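Local coordinates for nitrite reductase (Hyphomicrobium denitrificans, PDB 2DV6), which probably reduces nitrite to nitric oxide at bound copper, with electrons taken from cytochrome c, at residues V67-G72 against A86-V91; E109-C114 against G118-G123; S362-I367 against T399-K404. All blocks are in the same frame, centred on the assembly; numbering follows the deposited sequence.

How the interactions relate
The three interactions follow one another along the chain without overlap. Interactions 1 and 2 lie in the N-terminal cupredoxin domain. Their centres are about 13 Å apart, their nearest atoms about 6 Å. Both reach the same sheet, through strands 86-87 and 108-113. Interaction 1 packs strand 64-70 of the facing sheet on the loop following strand 86-87, while interaction 2 holds two ligands of the copper bound by this domain. Interaction 3 lies in the last cupredoxin-like domain, its centre about 34 Å from that of interaction 1 and 45 Å from that of interaction 2. Interactions 1 and 3 touch the second subunit and interaction 2 the third, so separate domains share in the assembly.

Interaction 1 (V67-G72 against A86-V91); sequences VNLVNG and ARSAIV
Leu69 and Val91 make the apolar part of this contact. The CD1 methyl of Leu69 meets CG1 of Val91 at 3.6 Å, and the two side chains cross at a slant. The same Val91 methyl also packs on Asn71, 3.5 Å from its CB. On its other flank Leu69 CD1 lies 3.9 Å from Ser88 OG. Leu69 belongs to strand 64-70, in one sheet of a cupredoxin beta sandwich. The contact sets this strand, and Asn71 just after it, against the loop that leaves the short edge strand 86-87 of the other sheet. The side chain of Leu69 is about 7 Å from the copper ion. The polar part is slight. Asn71 ND2 gives a weak, bent hydrogen bond to Val91 O, 3.3 Å long with an angle of 141° at the hydrogen. The CG of Asn71 is anti to the backbone N (chi1 -176°), which carries the amide past Val91 towards that carbonyl. The stronger partner of ND2 is Ala75 O, and OD1 accepts from Gly74 N. Within its own segment, Ser88 OG donates to Ala89 O at 2.8 Å, approaching from above the carbonyl plane. This hydroxyl also bonds to Val79 N.

Interaction 2 (E109-C114 against G118-G123); sequences EFNYYC and GHRQAG. With CU (copper (II) ion), chain I.
Arg120 lays its guanidinium flat over one face of the Tyr113 ring. The planes are only 2° apart and the centres 3.7 Å, a cation-pi stack. NE sits over Tyr113 CG, and NH2 reaches across the ring towards CE2. Bends at chi2 and chi3 of Arg120 fold the chain so that CD packs 3.5 Å from Tyr113 CB. Replacing Tyr113 by a serine would probably leave the guanidinium without its flat support, free to turn about its salt bridge from NH1 to Glu125. Equally tight is the copper end. Cys114 SG binds the ion at 2.2 Å and His119 ND1 at 2.1 Å. With SG anti to the backbone N (chi1 180°), the thiolate points at the metal. His77 binds the same ion, and Met124 completes the Cys-His-His-Met set of a type 1 copper site. Beside it a water bridges the backbones, donating to Cys114 O and accepting from Arg120 N. The other side is looser. Asn111 OD1 lies 4.1 Å from Arg120 NH1 at the guanidinium edge, with no hydrogen bond. Strand 108-113 runs between strands 125-131 and 80-81. The short helix 119-122 ends in a Schellman motif at Gly123, and its His119 packs on Ala122 of the third subunit.

Interaction 3 (S362-I367 against T399-K404); sequences SSFHVI and TIVDFK. With K (potassium ion), chain J.
Phe364 brings the edge of its ring to the CG2 methyl of Val401, which lies 4.1 Å from CE2 and near the ring plane. CG anti to the backbone N (chi1 -178°) helps carry the ring across to the facing strand. The two side chains cross at a slant. Two residues further along each strand a looser apolar pair follows, with the aromatic on the other partner. Val366 CG2 lies 4.4 Å from Phe403 CZ, oblique to the ring. The strands belong to the two sheets of a cupredoxin-like beta sandwich, and these four side chains fill part of its interior. Phe353, from strand 348-357, stacks on the ring of Phe364. At the end of its segment, Lys404 O binds a potassium ion at 2.4 Å, along with three waters, Glu369 and Asp406. On the other strand, His365 stacks on the copper ligand His224 of the second subunit. Backbone bonds of 362-367 run to strands 390-393 and 409-415, its own sheet neighbours. No hydrogen bond or charge pair links the two segments. Only 139 Å² is buried between them. The direct contact is apolar, so it probably rests on dispersion and the exclusion of water.

Interaction 1 (V67-G72 against A86-V91)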
ATOM      1  N   VAL A  67      14.764  22.247 -18.109  1.00 21.91           N
ATOM      2  CA  VAL A  67      13.901  21.991 -16.964  1.00 21.38           C
ATOM      3  C   VAL A  67      12.889  20.903 -17.308  1.00 21.24           C
ATOM      4  O   VAL A  67      12.222  20.992 -18.319  1.00 19.82           O
ATOM      5  CB  VAL A  67      13.188  23.287 -16.498  1.00 22.23           C
ATOM      6  CG1 VAL A  67      12.207  22.994 -15.344  1.00 20.60           C
ATOM      7  CG2 VAL A  67      14.261  24.326 -16.024  1.00 22.07           C
ATOM      8  N   ASN A  68      12.809  19.866 -16.461  1.00 20.85           N
ATOM      9  CA  ASN A  68      11.873  18.759 -16.661  1.00 20.15           C
ATOM     10  C   ASN A  68      10.765  18.883 -15.611  1.00 20.46           C
ATOM     11  O   ASN A  68      11.014  18.749 -14.427  1.00 21.51           O
ATOM     12  CB  ASN A  68      12.544  17.405 -16.440  1.00 19.30           C
ATOM     13  CG  ASN A  68      13.747  17.167 -17.326  1.00 21.04           C
ATOM     14  OD1 ASN A  68      13.815  17.611 -18.496  1.00 19.57           O
ATOM     15  ND2 ASN A  68      14.697  16.393 -16.785  1.00 18.54           N
ATOM     16  N   LEU A  69       9.537  19.086 -16.038  1.00 20.04           N
ATOM     17  CA  LEU A  69       8.455  19.249 -15.098  1.00 20.40           C
ATOM     18  C   LEU A  69       7.628  17.976 -15.127  1.00 20.38           C
ATOM     19  O   LEU A  69       7.165  17.573 -16.201  1.00 20.14           O
ATOM     20  CB  LEU A  69       7.587  20.427 -15.550  1.00 19.49           C
ATOM     21  CG  LEU A  69       6.535  21.104 -14.659  1.00 21.78           C
ATOM     22  CD1 LEU A  69       5.153  21.206 -15.325  1.00 21.09           C
ATOM     23  CD2 LEU A  69       6.497  20.723 -13.172  1.00 19.18           C
ATOM     24  N   VAL A  70       7.437  17.361 -13.960  1.00 20.13           N
ATOM     25  CA  VAL A  70       6.555  16.195 -13.837  1.00 20.54           C
ATOM     26  C   VAL A  70       5.440  16.516 -12.851  1.00 21.14           C
ATOM     27  O   VAL A  70       5.689  16.980 -11.748  1.00 21.56           O
ATOM     28  CB  VAL A  70       7.352  14.930 -13.332  1.00 20.44           C
ATOM     29  CG1 VAL A  70       6.441  13.689 -13.223  1.00 19.58           C
ATOM     30  CG2 VAL A  70       8.586  14.683 -14.215  1.00 18.00           C
ATOM     31  N   ASN A  71       4.212  16.236 -13.251  1.00 22.27           N
ATOM     32  CA  ASN A  71       3.045  16.482 -12.450  1.00 23.90           C
ATOM     33  C   ASN A  71       2.964  15.387 -11.371  1.00 24.77           C
ATOM     34  O   ASN A  71       2.946  14.174 -11.684  1.00 24.92           O
ATOM     35  CB  ASN A  71       1.818  16.491 -13.391  1.00 24.82           C
ATOM     36  CG  ASN A  71       0.535  16.831 -12.688  1.00 25.49           C
ATOM     37  OD1 ASN A  71       0.290  16.376 -11.570  1.00 24.91           O
ATOM     38  ND2 ASN A  71      -0.323  17.606 -13.363  1.00 26.36           N
ATOM     39  N   GLY A  72       2.955  15.821 -10.113  1.00 25.49           N
ATOM     40  CA  GLY A  72       2.974  14.907  -8.974  1.00 27.23           C
ATOM     41  C   GLY A  72       1.594  14.568  -8.449  1.00 28.59           C
ATOM     42  O   GLY A  72       1.328  13.433  -8.086  1.00 30.88           O
ATOM     43  N   ALA A  86      10.586  31.608 -21.431  1.00 34.93           N
ATOM     44  CA  ALA A  86      10.702  30.197 -21.683  1.00 32.18           C
ATOM     45  C   ALA A  86       9.660  29.579 -20.751  1.00 30.66           C
ATOM     46  O   ALA A  86       9.451  30.045 -19.611  1.00 29.45           O
ATOM     47  CB  ALA A  86      12.090  29.732 -21.324  1.00 30.91           C
ATOM     48  N   ARG A  87       8.988  28.547 -21.234  1.00 28.70           N
ATOM     49  CA  ARG A  87       7.997  27.866 -20.417  1.00 26.59           C
ATOM     50  C   ARG A  87       7.798  26.436 -20.896  1.00 24.97           C
ATOM     51  O   ARG A  87       8.121  26.094 -22.031  1.00 23.01           O
ATOM     52  CB  ARG A  87       6.669  28.625 -20.434  1.00 28.22           C
ATOM     53  CG  ARG A  87       5.952  28.688 -21.825  1.00 29.74           C
ATOM     54  CD  ARG A  87       4.442  28.823 -21.585  1.00 32.40           C
ATOM     55  NE  ARG A  87       4.100  30.188 -21.313  1.00 33.79           N
ATOM     56  CZ  ARG A  87       3.132  30.650 -20.514  1.00 33.76           C
ATOM     57  NH1 ARG A  87       2.319  29.884 -19.785  1.00 32.84           N
ATOM     58  NH2 ARG A  87       3.009  31.951 -20.443  1.00 33.78           N
ATOM     59  N   SER A  88       7.272  25.615 -20.001  1.00 23.41           N
ATOM     60  CA  SER A  88       6.867  24.260 -20.322  1.00 22.52           C
ATOM     61  C   SER A  88       5.478  24.324 -20.924  1.00 22.73           C
ATOM     62  O   SER A  88       4.771  25.346 -20.832  1.00 22.43           O
ATOM     63  CB  SER A  88       6.824  23.413 -19.057  1.00 20.99           C
ATOM     64  OG  SER A  88       5.677  23.742 -18.280  1.00 20.60           O
ATOM     65  N   ALA A  89       5.081  23.218 -21.537  1.00 22.16           N
ATOM     66  CA  ALA A  89       3.711  23.014 -21.874  1.00 23.44           C
ATOM     67  C   ALA A  89       2.949  22.780 -20.544  1.00 23.15           C
ATOM     68  O   ALA A  89       3.551  22.449 -19.501  1.00 22.88           O
ATOM     69  CB  ALA A  89       3.581  21.799 -22.822  1.00 22.61           C
ATOM     70  N   ILE A  90       1.639  22.968 -20.592  1.00 23.81           N
ATOM     71  CA  ILE A  90       0.768  22.593 -19.491  1.00 23.93           C
ATOM     72  C   ILE A  90       0.643  21.076 -19.395  1.00 23.99           C
ATOM     73  O   ILE A  90       0.485  20.336 -20.377  1.00 23.14           O
ATOM     74  CB  ILE A  90      -0.647  23.265 -19.592  1.00 23.45           C
ATOM     75  CG1 ILE A  90      -0.499  24.785 -19.417  1.00 23.86           C
ATOM     76  CG2 ILE A  90      -1.589  22.735 -18.499  1.00 22.05           C
ATOM     77  CD1 ILE A  90      -1.733  25.637 -19.882  1.00 23.15           C
ATOM     78  N   VAL A  91       0.650  20.648 -18.150  1.00 24.14           N
ATOM     79  CA  VAL A  91       0.691  19.272 -17.783  1.00 24.76           C
ATOM     80  C   VAL A  91      -0.541  19.011 -16.908  1.00 25.02           C
ATOM     81  O   VAL A  91      -0.758  19.665 -15.910  1.00 25.49           O
ATOM     82  CB  VAL A  91       2.105  19.151 -17.150  1.00 24.77           C
ATOM     83  CG1 VAL A  91       2.194  19.219 -15.618  1.00 23.20           C
ATOM     84  CG2 VAL A  91       2.981  18.242 -17.897  1.00 23.89           C
TER

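Interaction 2 (E109-C114 against G118-G123)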
ATOM      1  N   GLU A 109      18.821  37.334 -10.998  1.00 39.49           N
ATOM      2  CA  GLU A 109      17.880  36.417 -10.342  1.00 40.03           C
ATOM      3  C   GLU A 109      16.533  36.530 -11.012  1.00 38.43           C
ATOM      4  O   GLU A 109      16.041  37.635 -11.199  1.00 38.35           O
ATOM      5  CB  GLU A 109      17.736  36.734  -8.852  1.00 42.60           C
ATOM      6  CG  GLU A 109      19.056  36.600  -8.075  1.00 47.94           C
ATOM      7  CD  GLU A 109      18.861  36.456  -6.543  1.00 51.89           C
ATOM      8  OE1 GLU A 109      19.822  36.831  -5.791  1.00 52.66           O
ATOM      9  OE2 GLU A 109      17.759  35.972  -6.106  1.00 53.05           O
ATOM     10  N   PHE A 110      15.946  35.380 -11.370  1.00 36.38           N
ATOM     11  CA  PHE A 110      14.719  35.317 -12.149  1.00 34.24           C
ATOM     12  C   PHE A 110      13.741  34.334 -11.500  1.00 33.52           C
ATOM     13  O   PHE A 110      14.129  33.217 -11.154  1.00 33.98           O
ATOM     14  CB  PHE A 110      15.052  34.860 -13.581  1.00 33.82           C
ATOM     15  CG  PHE A 110      16.102  35.702 -14.245  1.00 33.63           C
ATOM     16  CD1 PHE A 110      17.456  35.421 -14.064  1.00 33.01           C
ATOM     17  CD2 PHE A 110      15.739  36.803 -15.023  1.00 34.53           C
ATOM     18  CE1 PHE A 110      18.440  36.220 -14.667  1.00 34.02           C
ATOM     19  CE2 PHE A 110      16.722  37.614 -15.627  1.00 33.96           C
ATOM     20  CZ  PHE A 110      18.071  37.318 -15.441  1.00 33.30           C
ATOM     21  N   ASN A 111      12.480  34.727 -11.364  1.00 31.58           N
ATOM     22  CA  ASN A 111      11.474  33.835 -10.812  1.00 31.80           C
ATOM     23  C   ASN A 111      11.047  32.767 -11.832  1.00 30.23           C
ATOM     24  O   ASN A 111      10.982  33.040 -13.018  1.00 29.84           O
ATOM     25  CB  ASN A 111      10.244  34.618 -10.361  1.00 33.85           C
ATOM     26  CG  ASN A 111      10.536  35.551  -9.198  1.00 37.46           C
ATOM     27  OD1 ASN A 111      10.064  36.676  -9.178  1.00 40.66           O
ATOM     28  ND2 ASN A 111      11.324  35.095  -8.230  1.00 38.01           N
ATOM     29  N   TYR A 112      10.767  31.557 -11.365  1.00 27.49           N
ATOM     30  CA  TYR A 112      10.009  30.615 -12.183  1.00 25.63           C
ATOM     31  C   TYR A 112       8.719  30.386 -11.421  1.00 24.91           C
ATOM     32  O   TYR A 112       8.720  30.443 -10.206  1.00 24.30           O
ATOM     33  CB  TYR A 112      10.781  29.317 -12.456  1.00 24.03           C
ATOM     34  CG  TYR A 112      11.109  28.424 -11.252  1.00 23.29           C
ATOM     35  CD1 TYR A 112      12.356  28.489 -10.630  1.00 22.86           C
ATOM     36  CD2 TYR A 112      10.175  27.489 -10.767  1.00 23.29           C
ATOM     37  CE1 TYR A 112      12.689  27.640  -9.535  1.00 22.22           C
ATOM     38  CE2 TYR A 112      10.474  26.649  -9.651  1.00 23.23           C
ATOM     39  CZ  TYR A 112      11.747  26.714  -9.066  1.00 22.68           C
ATOM     40  OH  TYR A 112      12.039  25.886  -8.003  1.00 23.35           O
ATOM     41  N   TYR A 113       7.603  30.164 -12.113  1.00 25.14           N
ATOM     42  CA  TYR A 113       6.324  30.070 -11.388  1.00 25.23           C
ATOM     43  C   TYR A 113       5.303  29.330 -12.253  1.00 25.65           C
ATOM     44  O   TYR A 113       5.505  29.159 -13.466  1.00 25.99           O
ATOM     45  CB  TYR A 113       5.801  31.472 -11.014  1.00 24.80           C
ATOM     46  CG  TYR A 113       5.514  32.318 -12.246  1.00 26.05           C
ATOM     47  CD1 TYR A 113       4.257  32.283 -12.870  1.00 26.59           C
ATOM     48  CD2 TYR A 113       6.502  33.123 -12.804  1.00 26.57           C
ATOM     49  CE1 TYR A 113       4.004  33.029 -14.038  1.00 26.92           C
ATOM     50  CE2 TYR A 113       6.250  33.886 -13.961  1.00 27.61           C
ATOM     51  CZ  TYR A 113       5.018  33.818 -14.565  1.00 26.53           C
ATOM     52  OH  TYR A 113       4.787  34.558 -15.685  1.00 28.69           O
ATOM     53  N   CYS A 114       4.210  28.900 -11.622  1.00 24.52           N
ATOM     54  CA  CYS A 114       3.127  28.258 -12.342  1.00 23.82           C
ATOM     55  C   CYS A 114       2.085  29.308 -12.715  1.00 24.33           C
ATOM     56  O   CYS A 114       1.710  30.124 -11.869  1.00 23.93           O
ATOM     57  CB  CYS A 114       2.491  27.137 -11.511  1.00 21.70           C
ATOM     58  SG  CYS A 114       1.155  26.364 -12.400  1.00 21.62           S
ATOM     59  N   GLY A 118      -4.197  30.975  -9.615  1.00 23.55           N
ATOM     60  CA  GLY A 118      -4.115  30.737  -8.181  1.00 23.50           C
ATOM     61  C   GLY A 118      -2.842  30.049  -7.738  1.00 23.73           C
ATOM     62  O   GLY A 118      -2.419  30.213  -6.594  1.00 24.51           O
ATOM     63  N   HIS A 119      -2.198  29.305  -8.632  1.00 23.38           N
ATOM     64  CA  HIS A 119      -1.062  28.444  -8.234  1.00 23.73           C
ATOM     65  C   HIS A 119       0.157  29.194  -7.775  1.00 24.43           C
ATOM     66  O   HIS A 119       0.804  28.762  -6.817  1.00 25.02           O
ATOM     67  CB  HIS A 119      -0.696  27.432  -9.330  1.00 21.32           C
ATOM     68  CG  HIS A 119      -1.767  26.421  -9.561  1.00 22.29           C
ATOM     69  ND1 HIS A 119      -1.521  25.176 -10.102  1.00 21.71           N
ATOM     70  CD2 HIS A 119      -3.103  26.478  -9.340  1.00 23.04           C
ATOM     71  CE1 HIS A 119      -2.654  24.502 -10.182  1.00 22.53           C
ATOM     72  NE2 HIS A 119      -3.629  25.269  -9.730  1.00 23.66           N
ATOM     73  N   ARG A 120       0.506  30.299  -8.432  1.00 25.52           N
ATOM     74  CA  ARG A 120       1.669  31.063  -7.939  1.00 26.09           C
ATOM     75  C   ARG A 120       1.386  31.598  -6.529  1.00 26.69           C
ATOM     76  O   ARG A 120       2.235  31.503  -5.643  1.00 26.42           O
ATOM     77  CB  ARG A 120       2.190  32.126  -8.922  1.00 27.21           C
ATOM     78  CG  ARG A 120       2.957  33.229  -8.217  1.00 29.66           C
ATOM     79  CD  ARG A 120       4.267  33.708  -8.832  1.00 31.78           C
ATOM     80  NE  ARG A 120       4.086  34.594  -9.952  1.00 31.16           N
ATOM     81  CZ  ARG A 120       5.020  35.396 -10.486  1.00 30.70           C
ATOM     82  NH1 ARG A 120       6.263  35.519 -10.010  1.00 27.90           N
ATOM     83  NH2 ARG A 120       4.663  36.098 -11.543  1.00 30.37           N
ATOM     84  N   GLN A 121       0.160  32.063  -6.291  1.00 27.12           N
ATOM     85  CA  GLN A 121      -0.203  32.533  -4.956  1.00 28.54           C
ATOM     86  C   GLN A 121      -0.259  31.394  -3.927  1.00 27.61           C
ATOM     87  O   GLN A 121       0.097  31.591  -2.769  1.00 27.73           O
ATOM     88  CB  GLN A 121      -1.549  33.227  -4.973  1.00 30.69           C
ATOM     89  CG  GLN A 121      -1.590  34.583  -5.629  1.00 34.86           C
ATOM     90  CD  GLN A 121      -3.036  34.955  -5.956  1.00 39.04           C
ATOM     91  OE1 GLN A 121      -3.613  34.492  -6.970  1.00 40.19           O
ATOM     92  NE2 GLN A 121      -3.650  35.756  -5.067  1.00 39.42           N
ATOM     93  N   ALA A 122      -0.735  30.229  -4.363  1.00 26.21           N
ATOM     94  CA  ALA A 122      -0.783  29.018  -3.550  1.00 25.08           C
ATOM     95  C   ALA A 122       0.618  28.512  -3.136  1.00 24.69           C
ATOM     96  O   ALA A 122       0.724  27.738  -2.210  1.00 24.81           O
ATOM     97  CB  ALA A 122      -1.547  27.933  -4.302  1.00 24.30           C
ATOM     98  N   GLY A 123       1.682  28.952  -3.821  1.00 24.40           N
ATOM     99  CA  GLY A 123       3.049  28.633  -3.422  1.00 24.54           C
ATOM    100  C   GLY A 123       3.980  28.236  -4.560  1.00 25.42           C
ATOM    101  O   GLY A 123       5.159  28.028  -4.341  1.00 26.78           O
TER
HETATM  102 CU    CU I 502       0.346  24.849 -11.014  1.00 25.10          CU
HETATM  103  O   HOH W   1      -0.423  31.308 -10.999  1.00 22.43           O

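Interaction 3 (S362-I367 against T399-K404)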
ATOM      1  N   SER A 362      24.815   0.042 -29.014  1.00 22.04           N
ATOM      2  CA  SER A 362      24.983   1.460 -29.243  1.00 21.23           C
ATOM      3  C   SER A 362      24.702   1.851 -30.690  1.00 21.49           C
ATOM      4  O   SER A 362      25.018   1.091 -31.635  1.00 22.32           O
ATOM      5  CB  SER A 362      26.415   1.870 -28.898  1.00 22.19           C
ATOM      6  OG  SER A 362      26.562   3.247 -29.130  1.00 20.13           O
ATOM      7  N   SER A 363      24.137   3.038 -30.885  1.00 19.87           N
ATOM      8  CA  SER A 363      23.904   3.549 -32.250  1.00 19.67           C
ATOM      9  C   SER A 363      24.858   4.731 -32.420  1.00 20.09           C
ATOM     10  O   SER A 363      24.500   5.907 -32.220  1.00 18.67           O
ATOM     11  CB  SER A 363      22.430   3.930 -32.416  1.00 19.79           C
ATOM     12  OG  SER A 363      21.632   2.793 -32.043  1.00 23.10           O
ATOM     13  N   PHE A 364      26.105   4.392 -32.690  1.00 19.26           N
ATOM     14  CA  PHE A 364      27.166   5.353 -32.493  1.00 20.90           C
ATOM     15  C   PHE A 364      27.116   6.415 -33.600  1.00 21.25           C
ATOM     16  O   PHE A 364      27.025   6.086 -34.778  1.00 22.41           O
ATOM     17  CB  PHE A 364      28.527   4.664 -32.475  1.00 20.21           C
ATOM     18  CG  PHE A 364      29.670   5.615 -32.224  1.00 21.41           C
ATOM     19  CD1 PHE A 364      29.753   6.315 -31.009  1.00 21.67           C
ATOM     20  CD2 PHE A 364      30.667   5.795 -33.190  1.00 21.70           C
ATOM     21  CE1 PHE A 364      30.797   7.193 -30.744  1.00 24.51           C
ATOM     22  CE2 PHE A 364      31.747   6.671 -32.943  1.00 23.00           C
ATOM     23  CZ  PHE A 364      31.818   7.372 -31.713  1.00 23.80           C
ATOM     24  N   HIS A 365      27.140   7.677 -33.212  1.00 21.34           N
ATOM     25  CA  HIS A 365      26.978   8.763 -34.192  1.00 22.43           C
ATOM     26  C   HIS A 365      27.838   9.949 -33.762  1.00 21.76           C
ATOM     27  O   HIS A 365      27.924  10.225 -32.566  1.00 22.02           O
ATOM     28  CB  HIS A 365      25.491   9.164 -34.245  1.00 23.00           C
ATOM     29  CG  HIS A 365      25.208  10.369 -35.100  1.00 24.11           C
ATOM     30  ND1 HIS A 365      25.315  10.352 -36.473  1.00 25.90           N
ATOM     31  CD2 HIS A 365      24.851  11.631 -34.771  1.00 24.67           C
ATOM     32  CE1 HIS A 365      25.013  11.544 -36.953  1.00 26.05           C
ATOM     33  NE2 HIS A 365      24.711  12.333 -35.941  1.00 25.50           N
ATOM     34  N   VAL A 366      28.487  10.646 -34.701  1.00 21.34           N
ATOM     35  CA  VAL A 366      29.164  11.925 -34.321  1.00 21.49           C
ATOM     36  C   VAL A 366      28.354  13.083 -34.921  1.00 21.65           C
ATOM     37  O   VAL A 366      28.275  13.237 -36.136  1.00 21.79           O
ATOM     38  CB  VAL A 366      30.663  11.981 -34.789  1.00 21.47           C
ATOM     39  CG1 VAL A 366      31.250  13.355 -34.520  1.00 21.09           C
ATOM     40  CG2 VAL A 366      31.493  10.861 -34.089  1.00 20.80           C
ATOM     41  N   ILE A 367      27.684  13.843 -34.085  1.00 22.80           N
ATOM     42  CA  ILE A 367      26.787  14.890 -34.580  1.00 24.21           C
ATOM     43  C   ILE A 367      27.641  15.946 -35.293  1.00 24.24           C
ATOM     44  O   ILE A 367      28.650  16.404 -34.722  1.00 24.05           O
ATOM     45  CB  ILE A 367      26.053  15.562 -33.381  1.00 24.92           C
ATOM     46  CG1 ILE A 367      25.232  14.533 -32.600  1.00 26.54           C
ATOM     47  CG2 ILE A 367      25.203  16.760 -33.828  1.00 25.16           C
ATOM     48  CD1 ILE A 367      24.459  15.138 -31.419  1.00 27.98           C
ATOM     49  N   THR A 399      33.969  -1.369 -33.426  1.00 20.20           N
ATOM     50  CA  THR A 399      34.240  -0.963 -34.822  1.00 22.01           C
ATOM     51  C   THR A 399      35.334   0.080 -34.877  1.00 21.00           C
ATOM     52  O   THR A 399      35.787   0.590 -33.880  1.00 20.89           O
ATOM     53  CB  THR A 399      32.909  -0.483 -35.406  1.00 21.79           C
ATOM     54  OG1 THR A 399      32.767  -0.282 -36.840  1.00 17.51           O
ATOM     55  CG2 THR A 399      32.234   0.610 -34.579  1.00 26.26           C
ATOM     56  N   ILE A 400      35.635   0.461 -36.101  1.00 22.51           N
ATOM     57  CA  ILE A 400      36.558   1.512 -36.423  1.00 23.64           C
ATOM     58  C   ILE A 400      35.791   2.450 -37.344  1.00 24.25           C
ATOM     59  O   ILE A 400      35.125   2.002 -38.299  1.00 24.45           O
ATOM     60  CB  ILE A 400      37.788   0.926 -37.153  1.00 24.23           C
ATOM     61  CG1 ILE A 400      38.596   0.052 -36.190  1.00 24.13           C
ATOM     62  CG2 ILE A 400      38.687   2.069 -37.711  1.00 23.11           C
ATOM     63  CD1 ILE A 400      39.677  -0.821 -36.868  1.00 23.01           C
ATOM     64  N   VAL A 401      35.812   3.735 -37.018  1.00 25.00           N
ATOM     65  CA  VAL A 401      35.270   4.748 -37.937  1.00 25.43           C
ATOM     66  C   VAL A 401      36.387   5.740 -38.242  1.00 26.97           C
ATOM     67  O   VAL A 401      37.178   6.071 -37.338  1.00 28.50           O
ATOM     68  CB  VAL A 401      33.977   5.423 -37.390  1.00 24.38           C
ATOM     69  CG1 VAL A 401      32.851   4.356 -37.171  1.00 22.22           C
ATOM     70  CG2 VAL A 401      34.247   6.204 -36.114  1.00 23.33           C
ATOM     71  N   ASP A 402      36.498   6.146 -39.507  1.00 28.13           N
ATOM     72  CA  ASP A 402      37.488   7.151 -39.961  1.00 29.20           C
ATOM     73  C   ASP A 402      36.677   8.243 -40.635  1.00 29.34           C
ATOM     74  O   ASP A 402      35.725   7.941 -41.351  1.00 28.00           O
ATOM     75  CB  ASP A 402      38.448   6.615 -41.053  1.00 30.91           C
ATOM     76  CG  ASP A 402      39.385   5.504 -40.564  1.00 35.43           C
ATOM     77  OD1 ASP A 402      40.008   4.824 -41.429  1.00 37.29           O
ATOM     78  OD2 ASP A 402      39.492   5.279 -39.329  1.00 36.99           O
ATOM     79  N   PHE A 403      37.087   9.499 -40.452  1.00 29.16           N
ATOM     80  CA  PHE A 403      36.516  10.599 -41.195  1.00 28.98           C
ATOM     81  C   PHE A 403      37.465  11.790 -41.217  1.00 29.98           C
ATOM     82  O   PHE A 403      38.195  12.059 -40.259  1.00 29.39           O
ATOM     83  CB  PHE A 403      35.172  11.025 -40.613  1.00 27.13           C
ATOM     84  CG  PHE A 403      35.189  11.228 -39.136  1.00 26.81           C
ATOM     85  CD1 PHE A 403      35.182  12.509 -38.604  1.00 26.42           C
ATOM     86  CD2 PHE A 403      35.174  10.123 -38.258  1.00 25.99           C
ATOM     87  CE1 PHE A 403      35.168  12.713 -37.243  1.00 24.73           C
ATOM     88  CE2 PHE A 403      35.157  10.303 -36.897  1.00 25.33           C
ATOM     89  CZ  PHE A 403      35.147  11.609 -36.379  1.00 26.53           C
ATOM     90  N   LYS A 404      37.443  12.491 -42.341  1.00 31.15           N
ATOM     91  CA  LYS A 404      38.145  13.751 -42.466  1.00 32.07           C
ATOM     92  C   LYS A 404      37.300  14.854 -41.850  1.00 31.30           C
ATOM     93  O   LYS A 404      36.105  14.967 -42.127  1.00 29.89           O
ATOM     94  CB  LYS A 404      38.461  14.057 -43.941  1.00 33.69           C
ATOM     95  CG  LYS A 404      39.104  15.428 -44.097  1.00 35.86           C
ATOM     96  CD  LYS A 404      39.620  15.660 -45.484  1.00 38.49           C
ATOM     97  CE  LYS A 404      39.994  17.141 -45.655  1.00 39.35           C
ATOM     98  NZ  LYS A 404      41.074  17.277 -46.671  1.00 42.21           N
TER
HETATM   99  K     K J2503      33.895  15.028 -42.999  1.00 30.39           K
HETATM  100  O   HOH W   2      31.598  15.338 -43.887  1.00 28.21           O
HETATM  101  O   HOH W   3      33.327  12.714 -43.247  1.00 29.96           O
HETATM  102  O   HOH W   4      34.787  14.657 -45.099  1.00 36.55           O